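Local atomic coordinates of D-glycero-D-manno-heptose 1-phosphate kinase (Bacteroides thetaiotaomicron, PDB entry 3K85), a protein that probably transfers phosphate from ATP to a sugar substrate, perhaps D-glycero-D-manno-heptose 1-phosphate, as a kinase of the GHMP family. Residues G30-A35 / G157-Y162; I123-I128 / D334-W339; F169-F174 / D241-L246; V283-G288 / I303-E308. All coordinates share one frame; numbering follows the deposited sequence.

Contact 1: G30-A35 / G157-Y162; sequences GLILNA and GKQDQY
Asn34 and Gln159 meet through their amides, and this pair makes the tight, buried part of the contact. Asn34 ND2 donates to Gln159 OE1 at 3.0 Å, with a nearly straight N-H...O angle of 169°. The acceptor is approached in its carbonyl plane, on a lone pair, and the two amide planes lie only 19° apart, so the bond joins two almost coplanar groups whose chains run past each other in opposite directions. With chi1 at 71°, CG of Gln159 sits between the backbone N and the carbonyl carbon, and the extended chain beyond it carries the amide across Ile32. Ile32 CG2 lies 3.6 Å from Gln159 OE1, so an apolar branch lies beside the polar bond. The helix 159-166 thus rests on strand 30-37 within the sheet of the N-terminal GHMP domain, an S5-like fold, with Lys158 as N-cap. The other side of the segment 157-162 is more open to solvent and is held by polar partners elsewhere instead of by the strand. Lys158 and Asp160, both partly exposed, do not touch the strand: Lys158 NZ hydrogen-bonds to Asp20 O, Ser22 and Ser25, and Asp160 forms a salt bridge with Arg11.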
loop_
_atom_site.group_PDB
_atom_site.type_symbol
_atom_site.label_atom_id
_atom_site.label_comp_id
_atom_site.label_asym_id
_atom_site.label_seq_id
_atom_site.Cartn_x
_atom_site.Cartn_y
_atom_site.Cartn_z
ATOM N N GLY A 30 -14.894 -0.669 -12.432
ATOM C CA GLY A 30 -14.722 -1.812 -11.548
ATOM C C GLY A 30 -13.884 -1.565 -10.301
ATOM O O GLY A 30 -13.091 -0.622 -10.235
ATOM N N LEU A 31 -14.073 -2.425 -9.304
ATOM C CA LEU A 31 -13.332 -2.329 -8.056
ATOM C C LEU A 31 -12.979 -3.729 -7.584
ATOM O O LEU A 31 -13.849 -4.596 -7.462
ATOM C CB LEU A 31 -14.155 -1.587 -6.992
ATOM C CG LEU A 31 -14.257 -0.077 -7.213
ATOM C CD1 LEU A 31 -15.109 0.550 -6.126
ATOM C CD2 LEU A 31 -12.869 0.537 -7.218
ATOM N N ILE A 32 -11.693 -3.948 -7.328
ATOM C CA ILE A 32 -11.228 -5.250 -6.899
ATOM C C ILE A 32 -10.212 -5.292 -5.768
ATOM O O ILE A 32 -9.252 -4.516 -5.729
ATOM C CB ILE A 32 -10.644 -6.016 -8.095
ATOM C CG1 ILE A 32 -11.791 -6.650 -8.883
ATOM C CG2 ILE A 32 -9.631 -7.065 -7.622
ATOM C CD1 ILE A 32 -11.356 -7.517 -10.013
ATOM N N LEU A 33 -10.429 -6.222 -4.847
ATOM C CA LEU A 33 -9.506 -6.430 -3.744
ATOM C C LEU A 33 -9.064 -7.877 -3.832
ATOM O O LEU A 33 -9.856 -8.787 -3.604
ATOM C CB LEU A 33 -10.177 -6.193 -2.390
ATOM C CG LEU A 33 -9.186 -6.310 -1.224
ATOM C CD1 LEU A 33 -8.174 -5.182 -1.321
ATOM C CD2 LEU A 33 -9.915 -6.235 0.101
ATOM N N ASN A 34 -7.807 -8.092 -4.194
ATOM C CA ASN A 34 -7.275 -9.446 -4.287
ATOM C C ASN A 34 -5.867 -9.511 -3.695
ATOM O O ASN A 34 -5.236 -8.486 -3.406
ATOM C CB ASN A 34 -7.268 -9.942 -5.743
ATOM C CG ASN A 34 -6.475 -9.041 -6.669
ATOM O OD1 ASN A 34 -5.542 -8.360 -6.246
ATOM N ND2 ASN A 34 -6.841 -9.044 -7.953
ATOM N N ALA A 35 -5.368 -10.724 -3.534
ATOM C CA ALA A 35 -4.056 -10.909 -2.928
ATOM C C ALA A 35 -3.396 -12.164 -3.448
ATOM O O ALA A 35 -4.032 -13.212 -3.513
ATOM C CB ALA A 35 -4.212 -10.997 -1.415
ATOM N N GLY A 157 -11.826 -11.598 -17.134
ATOM C CA GLY A 157 -11.621 -10.272 -16.568
ATOM C C GLY A 157 -10.207 -9.717 -16.680
ATOM O O GLY A 157 -9.441 -10.103 -17.561
ATOM N N LYS A 158 -9.845 -8.812 -15.777
ATOM C CA LYS A 158 -8.521 -8.204 -15.833
ATOM C C LYS A 158 -7.734 -8.346 -14.535
ATOM O O LYS A 158 -6.510 -8.242 -14.529
ATOM C CB LYS A 158 -8.648 -6.715 -16.168
ATOM C CG LYS A 158 -9.605 -6.398 -17.319
ATOM C CD LYS A 158 -9.835 -4.899 -17.442
ATOM C CE LYS A 158 -10.922 -4.556 -18.475
ATOM N NZ LYS A 158 -12.302 -4.953 -18.045
ATOM N N GLN A 159 -8.429 -8.589 -13.437
ATOM C CA GLN A 159 -7.754 -8.683 -12.155
ATOM C C GLN A 159 -6.571 -9.660 -12.107
ATOM O O GLN A 159 -5.532 -9.342 -11.516
ATOM C CB GLN A 159 -8.761 -8.998 -11.041
ATOM C CG GLN A 159 -9.330 -10.402 -11.045
ATOM C CD GLN A 159 -9.988 -10.733 -9.729
ATOM O OE1 GLN A 159 -9.400 -10.525 -8.666
ATOM N NE2 GLN A 159 -11.211 -11.253 -9.784
ATOM N N ASP A 160 -6.721 -10.818 -12.752
ATOM C CA ASP A 160 -5.684 -11.851 -12.785
ATOM C C ASP A 160 -4.336 -11.411 -13.330
ATOM O O ASP A 160 -3.302 -11.685 -12.726
ATOM C CB ASP A 160 -6.153 -13.062 -13.599
ATOM C CG ASP A 160 -7.368 -13.731 -12.999
ATOM O OD1 ASP A 160 -7.864 -13.253 -11.949
ATOM O OD2 ASP A 160 -7.828 -14.736 -13.586
ATOM N N GLN A 161 -4.326 -10.749 -14.475
ATOM C CA GLN A 161 -3.049 -10.320 -15.031
ATOM C C GLN A 161 -2.312 -9.356 -14.098
ATOM O O GLN A 161 -1.106 -9.483 -13.871
ATOM C CB GLN A 161 -3.240 -9.648 -16.399
ATOM C CG GLN A 161 -3.595 -10.601 -17.540
ATOM C CD GLN A 161 -5.074 -10.954 -17.593
ATOM O OE1 GLN A 161 -5.832 -10.689 -16.663
ATOM N NE2 GLN A 161 -5.486 -11.565 -18.699
ATOM N N TYR A 162 -3.050 -8.399 -13.548
ATOM C CA TYR A 162 -2.452 -7.398 -12.674
ATOM C C TYR A 162 -1.984 -7.962 -11.339
ATOM O O TYR A 162 -0.932 -7.560 -10.826
ATOM C CB TYR A 162 -3.439 -6.245 -12.458
ATOM C CG TYR A 162 -3.576 -5.343 -13.665
ATOM C CD1 TYR A 162 -2.754 -4.228 -13.815
ATOM C CD2 TYR A 162 -4.466 -5.650 -14.694
ATOM C CE1 TYR A 162 -2.806 -3.440 -14.964
ATOM C CE2 TYR A 162 -4.523 -4.864 -15.859
ATOM C CZ TYR A 162 -3.687 -3.768 -15.985
ATOM O OH TYR A 162 -3.680 -3.022 -17.149
#

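Contact 2: I123-I128 / D334-W339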
loop_
_atom_site.group_PDB
_atom_site.type_symbol
_atom_site.label_atom_id
_atom_site.label_comp_id
_atom_site.label_asym_id
_atom_site.label_seq_id
_atom_site.Cartn_x
_atom_site.Cartn_y
_atom_site.Cartn_z
ATOM N N ILE A 123 5.749 -16.275 -18.011
ATOM C CA ILE A 123 6.477 -16.442 -19.264
ATOM C C ILE A 123 7.005 -15.094 -19.741
ATOM O O ILE A 123 8.163 -14.986 -20.161
ATOM C CB ILE A 123 5.585 -17.069 -20.354
ATOM C CG1 ILE A 123 5.142 -18.467 -19.912
ATOM C CG2 ILE A 123 6.340 -17.142 -21.663
ATOM C CD1 ILE A 123 4.140 -19.101 -20.847
ATOM N N LEU A 124 6.162 -14.066 -19.673
ATOM C CA LEU A 124 6.572 -12.721 -20.079
ATOM C C LEU A 124 7.792 -12.282 -19.280
ATOM O O LEU A 124 8.768 -11.752 -19.825
ATOM C CB LEU A 124 5.428 -11.729 -19.857
ATOM C CG LEU A 124 4.593 -11.463 -21.110
ATOM C CD1 LEU A 124 3.334 -10.693 -20.761
ATOM C CD2 LEU A 124 5.443 -10.690 -22.108
ATOM N N LYS A 125 7.734 -12.512 -17.973
ATOM C CA LYS A 125 8.835 -12.146 -17.108
ATOM C C LYS A 125 10.124 -12.840 -17.526
ATOM O O LYS A 125 11.200 -12.228 -17.500
ATOM C CB LYS A 125 8.500 -12.463 -15.651
ATOM C CG LYS A 125 8.180 -11.227 -14.819
ATOM C CD LYS A 125 9.371 -10.265 -14.828
ATOM C CE LYS A 125 9.193 -9.130 -13.839
ATOM N NZ LYS A 125 7.870 -8.477 -14.018
ATOM N N ALA A 126 10.036 -14.108 -17.925
ATOM C CA ALA A 126 11.247 -14.805 -18.342
ATOM C C ALA A 126 11.796 -14.109 -19.580
ATOM O O ALA A 126 12.988 -13.830 -19.649
ATOM C CB ALA A 126 10.955 -16.266 -18.643
ATOM N N PHE A 127 10.926 -13.813 -20.548
ATOM C CA PHE A 127 11.369 -13.124 -21.763
ATOM C C PHE A 127 11.938 -11.739 -21.447
ATOM O O PHE A 127 12.997 -11.367 -21.971
ATOM C CB PHE A 127 10.222 -13.011 -22.786
ATOM C CG PHE A 127 10.045 -14.248 -23.635
ATOM C CD1 PHE A 127 10.939 -14.539 -24.664
ATOM C CD2 PHE A 127 9.005 -15.142 -23.386
ATOM C CE1 PHE A 127 10.796 -15.703 -25.430
ATOM C CE2 PHE A 127 8.858 -16.302 -24.139
ATOM C CZ PHE A 127 9.757 -16.581 -25.165
ATOM N N ILE A 128 11.256 -10.986 -20.585
ATOM C CA ILE A 128 11.735 -9.652 -20.216
ATOM C C ILE A 128 13.140 -9.745 -19.614
ATOM O O ILE A 128 14.048 -9.006 -20.004
ATOM C CB ILE A 128 10.793 -8.988 -19.189
ATOM C CG1 ILE A 128 9.406 -8.800 -19.810
ATOM C CG2 ILE A 128 11.394 -7.668 -18.709
ATOM C CD1 ILE A 128 8.329 -8.361 -18.830
ATOM N N ASP A 334 5.138 -10.450 -2.856
ATOM C CA ASP A 334 5.834 -10.130 -4.092
ATOM C C ASP A 334 5.090 -10.544 -5.350
ATOM O O ASP A 334 4.295 -11.476 -5.342
ATOM C CB ASP A 334 7.220 -10.777 -4.084
ATOM C CG ASP A 334 8.219 -10.002 -3.249
ATOM O OD1 ASP A 334 7.794 -9.339 -2.271
ATOM O OD2 ASP A 334 9.429 -10.065 -3.566
ATOM N N GLY A 335 5.351 -9.835 -6.433
ATOM C CA GLY A 335 4.725 -10.167 -7.692
ATOM C C GLY A 335 5.717 -10.980 -8.495
ATOM O O GLY A 335 6.748 -11.404 -7.980
ATOM N N ALA A 336 5.413 -11.184 -9.766
ATOM C CA ALA A 336 6.269 -11.950 -10.655
ATOM C C ALA A 336 7.679 -11.374 -10.764
ATOM O O ALA A 336 7.868 -10.159 -10.788
ATOM C CB ALA A 336 5.630 -12.009 -12.039
ATOM N N HIS A 337 8.678 -12.247 -10.838
ATOM C CA HIS A 337 10.047 -11.777 -10.982
ATOM C C HIS A 337 10.930 -12.808 -11.668
ATOM O O HIS A 337 10.612 -14.002 -11.699
ATOM C CB HIS A 337 10.644 -11.400 -9.620
ATOM C CG HIS A 337 10.689 -12.534 -8.645
ATOM N ND1 HIS A 337 9.608 -12.894 -7.871
ATOM C CD2 HIS A 337 11.679 -13.406 -8.340
ATOM C CE1 HIS A 337 9.930 -13.939 -7.129
ATOM N NE2 HIS A 337 11.180 -14.271 -7.393
ATOM N N GLY A 338 12.034 -12.327 -12.229
ATOM C CA GLY A 338 12.959 -13.194 -12.917
ATOM C C GLY A 338 14.371 -12.982 -12.422
ATOM O O GLY A 338 14.675 -11.984 -11.767
ATOM N N TRP A 339 15.237 -13.936 -12.723
ATOM C CA TRP A 339 16.623 -13.852 -12.319
ATOM C C TRP A 339 17.474 -14.613 -13.326
ATOM O O TRP A 339 16.975 -15.480 -14.042
ATOM C CB TRP A 339 16.798 -14.384 -10.880
ATOM C CG TRP A 339 16.537 -15.854 -10.636
ATOM C CD1 TRP A 339 17.470 -16.853 -10.568
ATOM C CD2 TRP A 339 15.272 -16.476 -10.360
ATOM N NE1 TRP A 339 16.866 -18.054 -10.260
ATOM C CE2 TRP A 339 15.522 -17.852 -10.127
ATOM C CE3 TRP A 339 13.960 -16.006 -10.286
ATOM C CZ2 TRP A 339 14.503 -18.757 -9.824
ATOM C CZ3 TRP A 339 12.946 -16.906 -9.984
ATOM C CH2 TRP A 339 13.222 -18.267 -9.756
#
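Lys125 faces the extended backbone of Ala336, His337 and Gly338 from the helix 115-131, which lies across the start of strand 337-340. The lysine carries nearly the whole helical side of the contact. Its chain bends at chi2 (-59°) and again at chi4, so the methylenes pass across the strand backbone and the second bend turns NZ back toward Ala336. CG touches the methyl of Ala336, 3.9 Å from CB, the one place where side chain meets side chain. Further out, CE settles 3.5 Å from Ala336 O and 4.0 Å from His337 CA. NZ also stays near that carbonyl, 3.6 Å from Ala336 O, too long to be counted as a hydrogen bond, so the grip is mainly one of aliphatic carbon on backbone. Strand 337-340 adds the C-terminal end of the chain to the sheet of the N-terminal domain, antiparallel to strand 4-15, and the helix packs on that sheet, with Lys125 and Ala126 also touching Ser6. Gly338 presents bare backbone to the helix, its N 4.3 Å from Lys125 CD. The CB of His337 points away from the helix. Its ND1 donates to Gly335 O at 3.2 Å, almost straight at 177°, with the carbonyl oxygen lying in the imidazole plane, a bond that ties the ring at the first strand residue back to the loop before it and would limit its rotation.

Contact 3: F169-F174 / D241-L246; sequences FNYMEF and DTKLAL
Lys243 lays its side chain over one face of the Tyr171 ring. Its CB stands 3.9 Å from Tyr171 CD1, and CG is hardly further, 4.0 Å from the same atom. With CG anti to the backbone N (chi1 -178°) the chain heads out from the helix, and CD comes down on the ring, 3.6 Å from its centroid and 18° off the normal: a CH-pi contact. There the chain bends (chi3 67°), which keeps the remaining atoms over the ring. CE passes 4.1 Å from CE1 and CZ of Tyr171, and NZ ends 4.1 Å from the ring centroid, again over the face, as a cation-pi partner. The strongest polar partner of this ammonium is Asn183 of the second subunit, which accepts its hydrogen bond, so this cation-pi pair lies at the interface with that subunit. With Tyr171 cut back to an alanine, the lysine's methylenes would probably lose the face they lie on and NZ its cation-pi partner, leaving a gap between strand and helix. Tyr171 belongs to strand 169-175 and touches Leu31 of the adjacent strand 30-37; next to Lys243 in helix 230-246, Thr242 packs on Leu33 of that strand and on Phe254 and Ile257 of helix 251-264.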
loop_
_atom_site.group_PDB
_atom_site.type_symbol
_atom_site.label_atom_id
_atom_site.label_comp_id
_atom_site.label_asym_id
_atom_site.label_seq_id
_atom_site.Cartn_x
_atom_site.Cartn_y
_atom_site.Cartn_z
ATOM N N PHE A 169 -1.314 -7.479 -1.492
ATOM C CA PHE A 169 -2.734 -7.131 -1.357
ATOM C C PHE A 169 -2.944 -5.849 -2.192
ATOM O O PHE A 169 -2.378 -4.790 -1.892
ATOM C CB PHE A 169 -3.103 -6.841 0.103
ATOM C CG PHE A 169 -3.269 -8.069 0.946
ATOM C CD1 PHE A 169 -4.533 -8.469 1.372
ATOM C CD2 PHE A 169 -2.166 -8.844 1.297
ATOM C CE1 PHE A 169 -4.692 -9.629 2.133
ATOM C CE2 PHE A 169 -2.317 -10.007 2.058
ATOM C CZ PHE A 169 -3.579 -10.398 2.473
ATOM N N ASN A 170 -3.746 -5.955 -3.244
ATOM C CA ASN A 170 -4.006 -4.824 -4.126
ATOM C C ASN A 170 -5.496 -4.447 -4.174
ATOM O O ASN A 170 -6.375 -5.294 -4.008
ATOM C CB ASN A 170 -3.499 -5.147 -5.543
ATOM C CG ASN A 170 -1.976 -5.206 -5.624
ATOM O OD1 ASN A 170 -1.397 -6.170 -6.137
ATOM N ND2 ASN A 170 -1.317 -4.161 -5.126
ATOM N N TYR A 171 -5.758 -3.157 -4.351
ATOM C CA TYR A 171 -7.115 -2.630 -4.486
ATOM C C TYR A 171 -7.000 -1.994 -5.857
ATOM O O TYR A 171 -6.349 -0.962 -6.022
ATOM C CB TYR A 171 -7.395 -1.572 -3.433
ATOM C CG TYR A 171 -8.782 -0.964 -3.485
ATOM C CD1 TYR A 171 -9.881 -1.648 -2.977
ATOM C CD2 TYR A 171 -8.983 0.331 -3.977
ATOM C CE1 TYR A 171 -11.147 -1.064 -2.943
ATOM C CE2 TYR A 171 -10.240 0.922 -3.950
ATOM C CZ TYR A 171 -11.317 0.215 -3.430
ATOM O OH TYR A 171 -12.569 0.777 -3.401
HETATM N N MSE A 172 -7.602 -2.639 -6.844
HETATM C CA MSE A 172 -7.524 -2.183 -8.221
HETATM C C MSE A 172 -8.768 -1.463 -8.693
HETATM O O MSE A 172 -9.899 -1.867 -8.399
HETATM C CB MSE A 172 -7.256 -3.375 -9.139
HETATM C CG MSE A 172 -6.271 -4.372 -8.550
HETATM SE SE MSE A 172 -5.803 -5.831 -9.729
HETATM C CE MSE A 172 -3.888 -5.918 -9.329
ATOM N N GLU A 173 -8.545 -0.385 -9.433
ATOM C CA GLU A 173 -9.634 0.404 -9.977
ATOM C C GLU A 173 -9.607 0.208 -11.480
ATOM O O GLU A 173 -8.665 0.620 -12.148
ATOM C CB GLU A 173 -9.445 1.880 -9.615
ATOM C CG GLU A 173 -9.727 2.176 -8.149
ATOM C CD GLU A 173 -9.329 3.587 -7.731
ATOM O OE1 GLU A 173 -8.133 3.816 -7.446
ATOM O OE2 GLU A 173 -10.215 4.474 -7.690
ATOM N N PHE A 174 -10.621 -0.477 -11.993
ATOM C CA PHE A 174 -10.743 -0.726 -13.421
ATOM C C PHE A 174 -11.781 0.285 -13.864
ATOM O O PHE A 174 -12.986 0.010 -13.915
ATOM C CB PHE A 174 -11.208 -2.158 -13.661
ATOM C CG PHE A 174 -10.192 -3.187 -13.246
ATOM C CD1 PHE A 174 -9.068 -3.425 -14.033
ATOM C CD2 PHE A 174 -10.326 -3.872 -12.041
ATOM C CE1 PHE A 174 -8.089 -4.328 -13.631
ATOM C CE2 PHE A 174 -9.350 -4.779 -11.625
ATOM C CZ PHE A 174 -8.229 -5.007 -12.421
ATOM N N ASP A 241 -16.072 -2.190 1.028
ATOM C CA ASP A 241 -16.276 -2.589 2.422
ATOM C C ASP A 241 -15.202 -3.565 2.889
ATOM O O ASP A 241 -14.793 -3.525 4.045
ATOM C CB ASP A 241 -17.650 -3.243 2.618
ATOM C CG ASP A 241 -18.783 -2.428 2.012
ATOM O OD1 ASP A 241 -18.741 -1.183 2.107
ATOM O OD2 ASP A 241 -19.726 -3.036 1.449
ATOM N N THR A 242 -14.761 -4.445 1.993
ATOM C CA THR A 242 -13.746 -5.428 2.340
ATOM C C THR A 242 -12.392 -4.774 2.576
ATOM O O THR A 242 -11.692 -5.126 3.529
ATOM C CB THR A 242 -13.615 -6.523 1.260
ATOM O OG1 THR A 242 -14.861 -7.220 1.142
ATOM C CG2 THR A 242 -12.543 -7.537 1.648
ATOM N N LYS A 243 -12.029 -3.817 1.728
ATOM C CA LYS A 243 -10.757 -3.121 1.889
ATOM C C LYS A 243 -10.713 -2.509 3.279
ATOM O O LYS A 243 -9.801 -2.773 4.070
ATOM C CB LYS A 243 -10.600 -2.004 0.857
ATOM C CG LYS A 243 -9.264 -1.282 0.968
ATOM C CD LYS A 243 -9.174 -0.092 0.038
ATOM C CE LYS A 243 -10.136 1.007 0.450
ATOM N NZ LYS A 243 -9.895 2.245 -0.335
ATOM N N LEU A 244 -11.721 -1.697 3.567
ATOM C CA LEU A 244 -11.819 -1.018 4.843
ATOM C C LEU A 244 -11.895 -1.972 6.048
ATOM O O LEU A 244 -11.470 -1.619 7.149
ATOM C CB LEU A 244 -13.020 -0.072 4.816
ATOM C CG LEU A 244 -13.329 0.700 6.100
ATOM C CD1 LEU A 244 -12.094 1.476 6.576
ATOM C CD2 LEU A 244 -14.515 1.631 5.841
ATOM N N ALA A 245 -12.422 -3.177 5.842
ATOM C CA ALA A 245 -12.515 -4.146 6.927
ATOM C C ALA A 245 -11.153 -4.780 7.214
ATOM O O ALA A 245 -10.718 -4.835 8.362
ATOM C CB ALA A 245 -13.523 -5.230 6.577
ATOM N N LEU A 246 -10.484 -5.255 6.168
ATOM C CA LEU A 246 -9.179 -5.892 6.319
ATOM C C LEU A 246 -8.026 -4.963 6.704
ATOM O O LEU A 246 -7.032 -5.418 7.279
ATOM C CB LEU A 246 -8.801 -6.633 5.041
ATOM C CG LEU A 246 -9.568 -7.917 4.746
ATOM C CD1 LEU A 246 -8.948 -8.569 3.522
ATOM C CD2 LEU A 246 -9.500 -8.862 5.942
#

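Contact 4: V283-G288 / I303-E308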
loop_
_atom_site.group_PDB
_atom_site.type_symbol
_atom_site.label_atom_id
_atom_site.label_comp_id
_atom_site.label_asym_id
_atom_site.label_seq_id
_atom_site.Cartn_x
_atom_site.Cartn_y
_atom_site.Cartn_z
ATOM N N VAL A 283 -21.710 -29.906 -0.409
ATOM C CA VAL A 283 -21.454 -30.797 0.719
ATOM C C VAL A 283 -20.443 -30.075 1.611
ATOM O O VAL A 283 -20.506 -30.153 2.841
ATOM C CB VAL A 283 -20.870 -32.180 0.245
ATOM C CG1 VAL A 283 -19.473 -32.006 -0.335
ATOM C CG2 VAL A 283 -20.842 -33.169 1.398
ATOM N N ALA A 284 -19.536 -29.344 0.966
ATOM C CA ALA A 284 -18.490 -28.596 1.649
ATOM C C ALA A 284 -19.037 -27.561 2.628
ATOM O O ALA A 284 -18.734 -27.619 3.823
ATOM C CB ALA A 284 -17.584 -27.923 0.626
ATOM N N THR A 285 -19.834 -26.617 2.134
ATOM C CA THR A 285 -20.391 -25.583 3.005
ATOM C C THR A 285 -21.212 -26.211 4.135
ATOM O O THR A 285 -21.502 -25.557 5.139
ATOM C CB THR A 285 -21.265 -24.570 2.204
ATOM O OG1 THR A 285 -20.467 -23.939 1.193
ATOM C CG2 THR A 285 -21.825 -23.487 3.125
ATOM N N GLY A 286 -21.571 -27.485 3.969
ATOM C CA GLY A 286 -22.334 -28.189 4.988
ATOM C C GLY A 286 -21.615 -28.168 6.327
ATOM O O GLY A 286 -22.250 -28.078 7.379
ATOM N N ALA A 287 -20.285 -28.255 6.286
ATOM C CA ALA A 287 -19.463 -28.219 7.492
ATOM C C ALA A 287 -19.324 -26.767 7.969
ATOM O O ALA A 287 -18.560 -25.985 7.399
ATOM C CB ALA A 287 -18.094 -28.810 7.200
ATOM N N GLY A 288 -20.067 -26.424 9.019
ATOM C CA GLY A 288 -20.050 -25.078 9.563
ATOM C C GLY A 288 -18.711 -24.366 9.727
ATOM O O GLY A 288 -17.687 -24.966 10.065
ATOM N N ILE A 303 -13.715 -23.574 -2.903
ATOM C CA ILE A 303 -14.440 -22.786 -1.917
ATOM C C ILE A 303 -13.472 -22.137 -0.935
ATOM O O ILE A 303 -12.538 -22.778 -0.445
ATOM C CB ILE A 303 -15.438 -23.632 -1.090
ATOM C CG1 ILE A 303 -16.257 -24.548 -1.997
ATOM C CG2 ILE A 303 -16.377 -22.715 -0.330
ATOM C CD1 ILE A 303 -15.532 -25.808 -2.389
HETATM N N MSE A 304 -13.698 -20.859 -0.655
HETATM C CA MSE A 304 -12.867 -20.123 0.281
HETATM C C MSE A 304 -13.684 -19.969 1.555
HETATM O O MSE A 304 -14.752 -19.361 1.545
HETATM C CB MSE A 304 -12.513 -18.753 -0.294
HETATM C CG MSE A 304 -11.579 -17.927 0.571
HETATM SE SE MSE A 304 -11.132 -16.240 -0.276
HETATM C CE MSE A 304 -12.600 -15.174 0.400
ATOM N N PHE A 305 -13.188 -20.538 2.645
ATOM C CA PHE A 305 -13.884 -20.466 3.924
ATOM C C PHE A 305 -13.164 -19.579 4.934
ATOM O O PHE A 305 -11.941 -19.610 5.044
ATOM C CB PHE A 305 -14.032 -21.867 4.519
ATOM C CG PHE A 305 -15.075 -22.711 3.853
ATOM C CD1 PHE A 305 -16.424 -22.384 3.963
ATOM C CD2 PHE A 305 -14.717 -23.854 3.146
ATOM C CE1 PHE A 305 -17.406 -23.192 3.380
ATOM C CE2 PHE A 305 -15.689 -24.668 2.558
ATOM C CZ PHE A 305 -17.036 -24.336 2.676
ATOM N N VAL A 306 -13.935 -18.792 5.674
ATOM C CA VAL A 306 -13.388 -17.916 6.701
ATOM C C VAL A 306 -13.854 -18.449 8.057
ATOM O O VAL A 306 -15.045 -18.441 8.354
ATOM C CB VAL A 306 -13.880 -16.459 6.517
ATOM C CG1 VAL A 306 -13.535 -15.621 7.744
ATOM C CG2 VAL A 306 -13.241 -15.856 5.270
ATOM N N VAL A 307 -12.912 -18.907 8.876
ATOM C CA VAL A 307 -13.249 -19.463 10.181
ATOM C C VAL A 307 -12.418 -18.905 11.343
ATOM O O VAL A 307 -11.318 -18.378 11.150
ATOM C CB VAL A 307 -13.103 -21.006 10.153
ATOM C CG1 VAL A 307 -11.658 -21.384 9.868
ATOM C CG2 VAL A 307 -13.575 -21.608 11.461
ATOM N N GLU A 308 -12.969 -19.010 12.551
ATOM C CA GLU A 308 -12.289 -18.559 13.760
ATOM C C GLU A 308 -11.039 -19.417 13.852
ATOM O O GLU A 308 -11.115 -20.642 13.718
ATOM C CB GLU A 308 -13.164 -18.817 14.986
ATOM C CG GLU A 308 -13.487 -17.598 15.822
ATOM C CD GLU A 308 -14.498 -17.917 16.908
ATOM O OE1 GLU A 308 -15.612 -18.364 16.559
ATOM O OE2 GLU A 308 -14.186 -17.730 18.105
#
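Phe305 points the CZ end of its ring into the turn formed by Ala284 and Thr285. These two turn residues meet the ring in different ways. Thr285 comes to the edge: its CA lies near the ring plane, 3.6 Å from Phe305 CZ, and its hydroxyl OG1 stands 3.8 Å from both CZ and CE1, the threonine and phenylalanine side chains running at a slant to one another. Ala284 CB also reaches CZ of Phe305, at 4.2 Å. The same methyl also meets Ile303 CD1 at 4.2 Å, so one small side chain touches two from the strand. Ile303, two residues before Phe305 on the same side of the strand, puts CG2 3.4 Å above one face of the ring, toward its rim. The ring is therefore held by Ile303 over a face and by Thr285 at an edge. Its chi1 of -75° sets CG beside the backbone N and anti to the carbonyl carbon, which leads the ring from the strand to the turn. The turn itself is closed by a backbone hydrogen bond from Ala287 N to Ala284 O at 3.0 Å. Replacing Phe305 with a serine would probably open a gap under Ala284 and Thr285 and leave Ile303 CG2 without the face it rests on. Strand 303-306 is the middle one of three in an antiparallel sheet of the C-terminal domain, between 199-202 and 291-294. Leu319 of helix 309-320 joins Ala284 and Phe305, whereas Met304 and Val306 pack on Phe254 and Leu258 of helix 251-264.

From the N terminus, contact 1 opens at strand 30-37 and closes at helix 159-166. Before it closes, contact 2 has opened at 123-128, so these two cross; contact 2 closes only at 334-339, bringing the chain's end back to the N-terminal sheet. Within that long loop lie contact 3 (169-174 with 241-246) and then contact 4 (283-288 with 303-308), in series. Contacts 1 and 3 touch through neighbouring strands, with Ile32 O 2.7 Å from Met172 N, a probable hydrogen bond. Contact 3 ties that sheet to helix 230-246, while contact 4 stays within the C-terminal part, its centre about 35 Å from that of contact 2.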